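Local atomic coordinates of probable thiosulfate sulfurtransferase (Thermus thermophilus, PDB entry 2EG4), a protein that probably transfers sulfur from thiosulfate to an acceptor such as cyanide, as a two-domain rhodanese-like enzyme, and binds a zinc ion. Residues H28-A33 / C76-F81. Sequence-based numbering, arbitrary orientation.
Sequences HLDLSA and CRTAFF
Arg77 reaches from the helix 73-84 to the turn at Asp30, Leu31 and Ser32. From its CB, CG is set in the cleft between N and C (chi1 57°), and from there the chain runs extended toward the loop as far as NE. Arg77 CG passes 4.0 Å from Leu31 O and Arg77 CD comes nearer, 3.4 Å from the same Leu31 O. Beyond CD, the guanidinium has Asp30 OD1 at its edge and Ser32 over one face, the latter in a place the model leaves doubtful. Arg77 NH2 donates to Asp30 OD1 at 3.3 Å, a long salt bridge with the carboxylate and guanidinium planes 34° apart; its detail is doubtful too, because the arginine is modelled too close to Ser32. NH1 turns to the second rhodanese-like domain and bonds Ala195 O. With an alanine in place of Arg77, Asp30 would probably lose one charged partner and the carbonyl of Ala195 a donor. One helix residue on, Thr78 OG1 accepts the N-H of Leu31 at 3.1 Å, nearly straight (161°), while also bonding Arg74 O one turn earlier; the hydroxyl thus ties the loop backbone to the helix. The same rotamer leaves Thr78 CG2 beside Leu29 CG, at 4.1 Å. Leu31 points at the helix, its CD1 against Phe81 CB at 3.5 Å and its CB oblique to the Phe81 ring; Phe81 also touches Leu36 and Leu215. Leu31 is at the centre of an inverse gamma turn, closed by a weak Ser32 N to Asp30 O bond. The arrangement belongs to the alpha/beta rhodanese fold: the loop leaving edge strand 27-28 of the parallel sheet packs on a helix that follows strand 64-67, near the interface of the two rhodanese-like domains.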
ATOM      1  N   HIS B  28      -8.807  -3.302  14.441  1.00 43.54           N
ATOM      2  CA  HIS B  28      -9.415  -3.124  13.126  1.00 43.64           C
ATOM      3  C   HIS B  28      -8.860  -1.852  12.486  1.00 43.14           C
ATOM      4  O   HIS B  28      -8.819  -0.800  13.128  1.00 41.43           O
ATOM      5  CB  HIS B  28     -10.937  -3.042  13.262  1.00 45.24           C
ATOM      6  CG  HIS B  28     -11.643  -2.704  11.986  1.00 46.12           C
ATOM      7  ND1 HIS B  28     -11.698  -1.423  11.483  1.00 47.98           N
ATOM      8  CD2 HIS B  28     -12.328  -3.480  11.113  1.00 47.60           C
ATOM      9  CE1 HIS B  28     -12.388  -1.423  10.356  1.00 47.61           C
ATOM     10  NE2 HIS B  28     -12.782  -2.659  10.109  1.00 48.80           N
ATOM     11  N   LEU B  29      -8.426  -1.946  11.229  1.00 40.92           N
ATOM     12  CA  LEU B  29      -7.866  -0.789  10.530  1.00 39.98           C
ATOM     13  C   LEU B  29      -7.870  -0.960   9.016  1.00 40.75           C
ATOM     14  O   LEU B  29      -7.457  -1.997   8.493  1.00 41.37           O
ATOM     15  CB  LEU B  29      -6.436  -0.522  11.011  1.00 36.10           C
ATOM     16  CG  LEU B  29      -5.691   0.667  10.391  1.00 34.72           C
ATOM     17  CD1 LEU B  29      -6.386   1.987  10.778  1.00 32.14           C
ATOM     18  CD2 LEU B  29      -4.263   0.689  10.891  1.00 30.21           C
ATOM     19  N   ASP B  30      -8.332   0.075   8.323  1.00 42.40           N
ATOM     20  CA  ASP B  30      -8.412   0.080   6.868  1.00 41.99           C
ATOM     21  C   ASP B  30      -8.078   1.485   6.367  1.00 42.93           C
ATOM     22  O   ASP B  30      -8.916   2.384   6.411  1.00 40.96           O
ATOM     23  CB  ASP B  30      -9.827  -0.311   6.433  1.00 46.48           C
ATOM     24  CG  ASP B  30      -9.916  -0.680   4.964  1.00 48.18           C
ATOM     25  OD1 ASP B  30      -9.355   0.049   4.112  1.00 49.22           O
ATOM     26  OD2 ASP B  30     -10.567  -1.700   4.658  1.00 51.93           O
ATOM     27  N   LEU B  31      -6.853   1.675   5.896  1.00 41.80           N
ATOM     28  CA  LEU B  31      -6.424   2.977   5.404  1.00 42.91           C
ATOM     29  C   LEU B  31      -6.686   3.145   3.913  1.00 46.67           C
ATOM     30  O   LEU B  31      -5.811   3.551   3.144  1.00 44.42           O
ATOM     31  CB  LEU B  31      -4.944   3.173   5.716  1.00 39.87           C
ATOM     32  CG  LEU B  31      -4.675   3.142   7.221  1.00 34.46           C
ATOM     33  CD1 LEU B  31      -3.185   3.151   7.498  1.00 33.33           C
ATOM     34  CD2 LEU B  31      -5.349   4.352   7.874  1.00 36.15           C
ATOM     35  N   SER B  32      -7.921   2.862   3.518  1.00 51.06           N
ATOM     36  CA  SER B  32      -8.326   2.952   2.121  1.00 54.71           C
ATOM     37  C   SER B  32      -8.271   4.318   1.425  1.00 54.30           C
ATOM     38  O   SER B  32      -7.332   4.628   0.692  1.00 53.29           O
ATOM     39  CB  SER B  32      -9.738   2.378   1.971  1.00 57.23           C
ATOM     40  OG  SER B  32     -10.162   2.403   0.617  1.00 61.66           O
ATOM     41  N   ALA B  33      -9.301   5.121   1.662  1.00 55.90           N
ATOM     42  CA  ALA B  33      -9.467   6.433   1.040  1.00 56.57           C
ATOM     43  C   ALA B  33      -8.352   7.483   1.061  1.00 56.73           C
ATOM     44  O   ALA B  33      -8.047   8.069   0.022  1.00 58.13           O
ATOM     45  CB  ALA B  33     -10.758   7.064   1.564  1.00 57.15           C
ATOM     46  N   CYS B  76      -3.097  -4.546   1.729  1.00 27.56           N
ATOM     47  CA  CYS B  76      -1.794  -4.039   1.296  1.00 29.30           C
ATOM     48  C   CYS B  76      -1.607  -2.525   1.444  1.00 28.52           C
ATOM     49  O   CYS B  76      -0.563  -2.073   1.894  1.00 27.44           O
ATOM     50  CB  CYS B  76      -1.522  -4.449  -0.157  1.00 27.38           C
ATOM     51  SG  CYS B  76      -1.344  -6.241  -0.433  1.00 27.57           S
ATOM     52  N   ARG B  77      -2.591  -1.717   1.073  1.00 30.30           N
ATOM     53  CA  ARG B  77      -2.346  -0.286   1.239  1.00 30.42           C
ATOM     54  C   ARG B  77      -2.206   0.004   2.733  1.00 27.93           C
ATOM     55  O   ARG B  77      -1.409   0.851   3.137  1.00 28.78           O
ATOM     56  CB  ARG B  77      -3.460   0.553   0.616  1.00 32.60           C
ATOM     57  CG  ARG B  77      -4.805   0.241   1.149  1.00 37.71           C
ATOM     58  CD  ARG B  77      -5.819   1.257   0.674  1.00 35.82           C
ATOM     59  NE  ARG B  77      -7.144   0.832   1.082  1.00 39.26           N
ATOM     60  CZ  ARG B  77      -8.008   0.182   0.312  1.00 40.03           C
ATOM     61  NH1 ARG B  77      -7.705  -0.128  -0.949  1.00 35.23           N
ATOM     62  NH2 ARG B  77      -9.175  -0.178   0.825  1.00 39.06           N
ATOM     63  N   THR B  78      -2.931  -0.740   3.561  1.00 27.37           N
ATOM     64  CA  THR B  78      -2.852  -0.551   5.007  1.00 27.92           C
ATOM     65  C   THR B  78      -1.487  -1.002   5.546  1.00 27.64           C
ATOM     66  O   THR B  78      -0.849  -0.307   6.342  1.00 27.59           O
ATOM     67  CB  THR B  78      -3.974  -1.316   5.735  1.00 31.08           C
ATOM     68  OG1 THR B  78      -5.250  -0.846   5.273  1.00 34.28           O
ATOM     69  CG2 THR B  78      -3.869  -1.113   7.240  1.00 29.03           C
ATOM     70  N   ALA B  79      -1.028  -2.167   5.104  1.00 26.34           N
ATOM     71  CA  ALA B  79       0.273  -2.643   5.539  1.00 26.49           C
ATOM     72  C   ALA B  79       1.344  -1.678   5.029  1.00 23.87           C
ATOM     73  O   ALA B  79       2.371  -1.459   5.694  1.00 27.03           O
ATOM     74  CB  ALA B  79       0.528  -4.064   4.990  1.00 26.49           C
ATOM     75  N   PHE B  80       1.114  -1.109   3.849  1.00 23.59           N
ATOM     76  CA  PHE B  80       2.063  -0.177   3.266  1.00 23.23           C
ATOM     77  C   PHE B  80       2.283   1.047   4.161  1.00 26.05           C
ATOM     78  O   PHE B  80       3.410   1.492   4.339  1.00 23.75           O
ATOM     79  CB  PHE B  80       1.608   0.301   1.892  1.00 23.62           C
ATOM     80  CG  PHE B  80       2.604   1.188   1.219  1.00 22.76           C
ATOM     81  CD1 PHE B  80       3.715   0.651   0.586  1.00 22.18           C
ATOM     82  CD2 PHE B  80       2.475   2.577   1.279  1.00 20.93           C
ATOM     83  CE1 PHE B  80       4.677   1.478   0.030  1.00 20.66           C
ATOM     84  CE2 PHE B  80       3.436   3.409   0.723  1.00 20.13           C
ATOM     85  CZ  PHE B  80       4.542   2.861   0.098  1.00 24.67           C
ATOM     86  N   PHE B  81       1.206   1.596   4.717  1.00 26.87           N
ATOM     87  CA  PHE B  81       1.344   2.767   5.575  1.00 27.13           C
ATOM     88  C   PHE B  81       2.106   2.447   6.859  1.00 25.72           C
ATOM     89  O   PHE B  81       2.995   3.200   7.251  1.00 25.93           O
ATOM     90  CB  PHE B  81      -0.034   3.365   5.902  1.00 24.07           C
ATOM     91  CG  PHE B  81      -0.533   4.323   4.854  1.00 23.04           C
ATOM     92  CD1 PHE B  81       0.058   5.569   4.701  1.00 24.36           C
ATOM     93  CD2 PHE B  81      -1.555   3.957   3.987  1.00 26.80           C
ATOM     94  CE1 PHE B  81      -0.358   6.438   3.686  1.00 27.75           C
ATOM     95  CE2 PHE B  81      -1.983   4.813   2.970  1.00 26.19           C
ATOM     96  CZ  PHE B  81      -1.385   6.050   2.818  1.00 26.24           C
TER